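Local structure of maltose operon transcriptional repressor (Staphylococcus aureus subsp. aureus Mu50, 3HCW) at residues 30-35 and 246-251; 35-40 and 254-259. The protein probably acts as a transcriptional repressor of the maltose operon, its C-terminal part having the periplasmic-binding-protein-like fold of LacI-type regulators. All coordinates share one frame; numbering follows the deposited sequence.

Contact 1: residues 30-35 and 246-251; sequences VLLGIS and KPRMLG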
loop_
_atom_site.group_PDB
_atom_site.type_symbol
_atom_site.label_atom_id
_atom_site.label_comp_id
_atom_site.label_asym_id
_atom_site.label_seq_id
_atom_site.Cartn_x
_atom_site.Cartn_y
_atom_site.Cartn_z
ATOM N N VAL A 30 5.015 -9.207 -4.068
ATOM C CA VAL A 30 5.494 -10.600 -4.044
ATOM C C VAL A 30 4.329 -11.560 -4.297
ATOM O O VAL A 30 4.412 -12.413 -5.194
ATOM C CB VAL A 30 6.280 -10.956 -2.747
ATOM C CG1 VAL A 30 6.562 -12.419 -2.685
ATOM C CG2 VAL A 30 7.610 -10.228 -2.713
ATOM N N LEU A 31 3.239 -11.384 -3.545
ATOM C CA LEU A 31 2.009 -12.170 -3.739
ATOM C C LEU A 31 1.402 -12.028 -5.146
ATOM O O LEU A 31 0.977 -13.017 -5.713
ATOM C CB LEU A 31 0.967 -11.861 -2.658
ATOM C CG LEU A 31 1.319 -12.174 -1.194
ATOM C CD1 LEU A 31 0.254 -11.612 -0.243
ATOM C CD2 LEU A 31 1.517 -13.656 -0.956
ATOM N N LEU A 32 1.371 -10.816 -5.705
ATOM C CA LEU A 32 0.978 -10.627 -7.117
ATOM C C LEU A 32 1.886 -11.400 -8.089
ATOM O O LEU A 32 1.405 -12.062 -9.021
ATOM C CB LEU A 32 0.959 -9.135 -7.488
ATOM C CG LEU A 32 0.517 -8.742 -8.903
ATOM C CD1 LEU A 32 -0.972 -8.981 -9.113
ATOM C CD2 LEU A 32 0.848 -7.295 -9.185
ATOM N N GLY A 33 3.195 -11.313 -7.864
ATOM C CA GLY A 33 4.163 -12.076 -8.632
ATOM C C GLY A 33 3.902 -13.571 -8.555
ATOM O O GLY A 33 3.851 -14.245 -9.591
ATOM N N ILE A 34 3.720 -14.095 -7.337
ATOM C CA ILE A 34 3.422 -15.518 -7.170
ATOM C C ILE A 34 2.108 -15.924 -7.846
ATOM O O ILE A 34 2.077 -16.876 -8.623
ATOM C CB ILE A 34 3.350 -15.934 -5.685
ATOM C CG1 ILE A 34 4.718 -15.815 -5.027
ATOM C CG2 ILE A 34 2.814 -17.389 -5.558
ATOM C CD1 ILE A 34 4.666 -15.494 -3.580
ATOM N N SER A 35 1.045 -15.174 -7.564
ATOM C CA SER A 35 -0.305 -15.569 -7.967
ATOM C C SER A 35 -0.515 -15.563 -9.477
ATOM O O SER A 35 -1.073 -16.507 -10.014
ATOM C CB SER A 35 -1.363 -14.709 -7.273
ATOM O OG SER A 35 -1.131 -13.339 -7.522
ATOM N N LYS A 246 12.901 -5.512 -6.534
ATOM C CA LYS A 246 12.105 -6.252 -7.517
ATOM C C LYS A 246 11.174 -7.323 -6.909
ATOM O O LYS A 246 11.327 -8.519 -7.201
ATOM C CB LYS A 246 13.029 -6.884 -8.569
ATOM C CG LYS A 246 14.220 -6.028 -8.997
ATOM C CD LYS A 246 13.819 -4.944 -9.993
ATOM C CE LYS A 246 14.983 -3.993 -10.236
ATOM N NZ LYS A 246 14.529 -2.709 -10.845
ATOM N N PRO A 247 10.224 -6.906 -6.048
ATOM C CA PRO A 247 9.374 -7.900 -5.358
ATOM C C PRO A 247 8.430 -8.695 -6.282
ATOM O O PRO A 247 8.129 -9.871 -6.008
ATOM C CB PRO A 247 8.610 -7.059 -4.322
ATOM C CG PRO A 247 8.638 -5.643 -4.862
ATOM C CD PRO A 247 9.911 -5.516 -5.648
ATOM N N ARG A 248 7.998 -8.079 -7.381
ATOM C CA ARG A 248 7.172 -8.782 -8.362
ATOM C C ARG A 248 7.978 -9.865 -9.079
ATOM O O ARG A 248 7.457 -10.958 -9.321
ATOM C CB ARG A 248 6.535 -7.817 -9.353
ATOM C CG ARG A 248 5.356 -8.414 -10.082
ATOM C CD ARG A 248 4.605 -7.353 -10.845
ATOM N NE ARG A 248 3.592 -7.956 -11.699
ATOM C CZ ARG A 248 2.676 -7.276 -12.374
ATOM N NH1 ARG A 248 1.796 -7.926 -13.128
ATOM N NH2 ARG A 248 2.644 -5.955 -12.301
ATOM N N MET A 249 9.247 -9.563 -9.379
ATOM C CA MET A 249 10.188 -10.547 -9.924
ATOM C C MET A 249 10.448 -11.685 -8.939
ATOM O O MET A 249 10.407 -12.843 -9.320
ATOM C CB MET A 249 11.523 -9.899 -10.298
ATOM C CG MET A 249 11.735 -9.649 -11.784
ATOM S SD MET A 249 13.466 -9.281 -12.176
ATOM C CE MET A 249 14.197 -10.914 -12.100
ATOM N N LEU A 250 10.732 -11.346 -7.677
ATOM C CA LEU A 250 10.927 -12.368 -6.634
ATOM C C LEU A 250 9.758 -13.357 -6.572
ATOM O O LEU A 250 9.964 -14.567 -6.502
ATOM C CB LEU A 250 11.097 -11.713 -5.253
ATOM C CG LEU A 250 12.399 -10.991 -4.912
ATOM C CD1 LEU A 250 12.135 -9.927 -3.863
ATOM C CD2 LEU A 250 13.474 -11.966 -4.432
ATOM N N GLY A 251 8.534 -12.822 -6.626
ATOM C CA GLY A 251 7.318 -13.623 -6.586
ATOM C C GLY A 251 7.143 -14.516 -7.805
ATOM O O GLY A 251 6.813 -15.702 -7.674
#

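Contact 2: residues 35-40 and 254-259; sequences SETCNQ and AGSAIL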
loop_
_atom_site.group_PDB
_atom_site.type_symbol
_atom_site.label_atom_id
_atom_site.label_comp_id
_atom_site.label_asym_id
_atom_site.label_seq_id
_atom_site.Cartn_x
_atom_site.Cartn_y
_atom_site.Cartn_z
ATOM N N SER A 35 1.045 -15.174 -7.564
ATOM C CA SER A 35 -0.305 -15.569 -7.967
ATOM C C SER A 35 -0.515 -15.563 -9.477
ATOM O O SER A 35 -1.073 -16.507 -10.014
ATOM C CB SER A 35 -1.363 -14.709 -7.273
ATOM O OG SER A 35 -1.131 -13.339 -7.522
ATOM N N GLU A 36 -0.056 -14.512 -10.157
ATOM C CA GLU A 36 -0.236 -14.434 -11.606
ATOM C C GLU A 36 0.502 -15.562 -12.341
ATOM O O GLU A 36 -0.022 -16.106 -13.303
ATOM C CB GLU A 36 0.114 -13.042 -12.158
ATOM C CG GLU A 36 1.597 -12.733 -12.333
ATOM C CD GLU A 36 1.897 -11.240 -12.310
ATOM O OE1 GLU A 36 2.956 -10.850 -11.768
ATOM O OE2 GLU A 36 1.069 -10.456 -12.822
ATOM N N THR A 37 1.685 -15.931 -11.852
ATOM C CA THR A 37 2.465 -17.041 -12.404
ATOM C C THR A 37 1.743 -18.371 -12.177
ATOM O O THR A 37 1.519 -19.126 -13.123
ATOM C CB THR A 37 3.884 -17.057 -11.798
ATOM O OG1 THR A 37 4.597 -15.912 -12.276
ATOM C CG2 THR A 37 4.667 -18.350 -12.155
ATOM N N CYS A 38 1.367 -18.629 -10.927
ATOM C CA CYS A 38 0.552 -19.782 -10.558
ATOM C C CYS A 38 -0.746 -19.881 -11.372
ATOM O O CYS A 38 -1.092 -20.964 -11.844
ATOM C CB CYS A 38 0.233 -19.749 -9.060
ATOM S SG CYS A 38 1.646 -20.142 -8.009
ATOM N N ASN A 39 -1.436 -18.752 -11.548
ATOM C CA ASN A 39 -2.718 -18.717 -12.262
ATOM C C ASN A 39 -2.582 -18.911 -13.778
ATOM O O ASN A 39 -3.562 -19.232 -14.457
ATOM C CB ASN A 39 -3.500 -17.418 -11.981
ATOM C CG ASN A 39 -3.954 -17.278 -10.520
ATOM O OD1 ASN A 39 -4.387 -16.200 -10.118
ATOM N ND2 ASN A 39 -3.847 -18.345 -9.728
ATOM N N GLN A 40 -1.373 -18.726 -14.303
ATOM C CA GLN A 40 -1.119 -18.953 -15.725
ATOM C C GLN A 40 -0.831 -20.426 -16.020
ATOM O O GLN A 40 -0.673 -20.809 -17.180
ATOM C CB GLN A 40 0.039 -18.080 -16.219
ATOM C CG GLN A 40 -0.338 -16.640 -16.527
ATOM C CD GLN A 40 0.816 -15.667 -16.299
ATOM O OE1 GLN A 40 1.985 -16.059 -16.275
ATOM N NE2 GLN A 40 0.485 -14.391 -16.115
ATOM N N ALA A 254 9.618 -17.364 -7.553
ATOM C CA ALA A 254 9.197 -18.339 -6.548
ATOM C C ALA A 254 8.061 -19.204 -7.073
ATOM O O ALA A 254 8.027 -20.413 -6.819
ATOM C CB ALA A 254 8.782 -17.643 -5.267
ATOM N N GLY A 255 7.142 -18.563 -7.804
ATOM C CA GLY A 255 6.019 -19.236 -8.465
ATOM C C GLY A 255 6.472 -20.239 -9.510
ATOM O O GLY A 255 5.994 -21.374 -9.541
ATOM N N SER A 256 7.408 -19.819 -10.356
ATOM C CA SER A 256 8.028 -20.712 -11.341
ATOM C C SER A 256 8.761 -21.892 -10.710
ATOM O O SER A 256 8.600 -23.024 -11.166
ATOM C CB SER A 256 8.973 -19.928 -12.240
ATOM O OG SER A 256 8.231 -19.024 -13.039
ATOM N N ALA A 257 9.549 -21.621 -9.662
ATOM C CA ALA A 257 10.325 -22.654 -8.959
ATOM C C ALA A 257 9.445 -23.754 -8.373
ATOM O O ALA A 257 9.733 -24.927 -8.555
ATOM C CB ALA A 257 11.181 -22.043 -7.855
ATOM N N ILE A 258 8.376 -23.368 -7.679
ATOM C CA ILE A 258 7.514 -24.339 -7.002
ATOM C C ILE A 258 6.746 -25.209 -8.014
ATOM O O ILE A 258 6.569 -26.410 -7.791
ATOM C CB ILE A 258 6.598 -23.663 -5.935
ATOM C CG1 ILE A 258 5.984 -24.694 -4.976
ATOM C CG2 ILE A 258 5.544 -22.762 -6.583
ATOM C CD1 ILE A 258 7.011 -25.572 -4.214
ATOM N N LEU A 259 6.352 -24.596 -9.134
ATOM C CA LEU A 259 5.709 -25.274 -10.255
ATOM C C LEU A 259 6.630 -26.305 -10.876
ATOM O O LEU A 259 6.192 -27.399 -11.233
ATOM C CB LEU A 259 5.308 -24.257 -11.321
ATOM C CG LEU A 259 3.863 -23.759 -11.428
ATOM C CD1 LEU A 259 3.117 -23.735 -10.090
ATOM C CD2 LEU A 259 3.833 -22.392 -12.125
#

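Contact 1: residues 30-35 and 246-251
Gly-33 and Gly-251 meet backbone to backbone, their CA atoms only 4.1 Å apart, and the side chains of Val-30, Ile-34, Leu-32 and Arg-248 are arranged around this closest point. With no CB on either glycine, the axes of helices 30-35 and 247-251 approach to 6.6 Å and cross at -37°. Main-chain carbonyls take up CA-H...O contacts in both directions: Gly-251 CA lies 3.4 Å from Val-30 O, and Gly-33 CA lies 3.5 Å from Arg-248 O. No conventional hydrogen bond joins the two segments.

Val-30 crosses Pro-247 at about a right angle; its CG2 sits 3.7 Å from Pro-247 CB and also touches the proline carbonyl oxygen. Ile-34 turns its CG1 branch to the glycine, CG1 lying 3.4 Å from Gly-251 O, because chi1 of -67° sets that branch beside the backbone N and opposite the carbonyl carbon. Leu-75 packs against both Val-30 and Ile-34.

The CB of Arg-248 points away from helix 30-35, but the chain, extended from CG to NE, brings the guanidinium back to cross Leu-32 at a slant. There Leu-32 CD2 lies over the centre of one guanidinium face, 3.6 Å above the plane, and 3.7 Å from Arg-248 CZ. Glu-36 takes up the charge. Arg-22 of the second subunit packs on both Leu-32 and Arg-248, so the Arg-248 end of the contact reaches the second subunit.

The close glycine crossing with its CA-H...O contacts resembles the right-handed, GxxxG-like (GAS-right type) helix pair, Gly-251 and Gly-255 having the GxxxG spacing; here it joins helices 25-39 and 247-263 within one lobe of the periplasmic-binding-protein-like fold.

Contact 2: residues 35-40 and 254-259
Thr-37 points its CB toward helix 254-259 and presses its methyl onto the backbone at Gly-255 and Ser-256, the tight part of the contact. Its CG2 lies 3.6 Å from Ser-256 N and 3.7 Å from Gly-255 C, resting on the peptide that links these residues. With chi1 at -68°, the methyl stands opposite the backbone N while OG1 stays beside it, where it makes a weak hydrogen bond back to Gly-33 O. The bare CA of Gly-255 leaves room for this approach.

Partly exposed Ser-256 borders the same methyl on the more open edge, with OG 3.7 Å from Thr-37 CG2. This is a van der Waals contact with a methyl; the hydroxyl has its hydrogen bond with Gln-252 O in the preceding turn.

Around this point the packing becomes looser. Leu-259 reaches across from the next turn; its CD2 is 4.1 Å from both CG2 and O of Thr-37, while its CD1 is 4.4 Å from Cys-38 SG. The sulfur is also 4.5 Å from Gly-255 CA, so Cys-38 fills the flank by light apolar contact. The axes of helices 35-39 and 254-259 are 8.5 Å apart, and no hydrogen bond spans them. The chain beyond Cys-38 is exposed at Asn-39 and Gln-40, which lie outside the contact. Thr-37 O accepts a hydrogen bond from His-41 ND1 in the loop that follows.

His-41 and Tyr-43 of this loop pack against Leu-259, and Tyr-43 also touches Cys-38. Through Cys-38 on Thr-45, helix 25-39 packs on edge strand 44-47, while Ala-254 and Ile-258 set helix 247-263 on the adjacent strands 71-74 and 94-97, all in the parallel part of the sheet.

How the contacts relate
Contacts 1 and 2 are successive parts of one interface between helices 25-39 and 247-263, with centres about 9 Å apart and Ser-35 shared. From contact 1 to contact 2 the distance between the short axes grows from 6.6 to 8.5 Å, while the buried area falls from 344 to 187 Å². A salt bridge ties them together, Arg-248 NH1 of contact 1 lying 2.7 Å from Glu-36 OE2 of contact 2; Glu-36 also accepts a hydrogen bond from Gln-252, between the two later segments. Contact 1 lies nearer the chain's centre, about 13 Å against 21 Å from its own centre, and only contact 1 is touched by the second subunit.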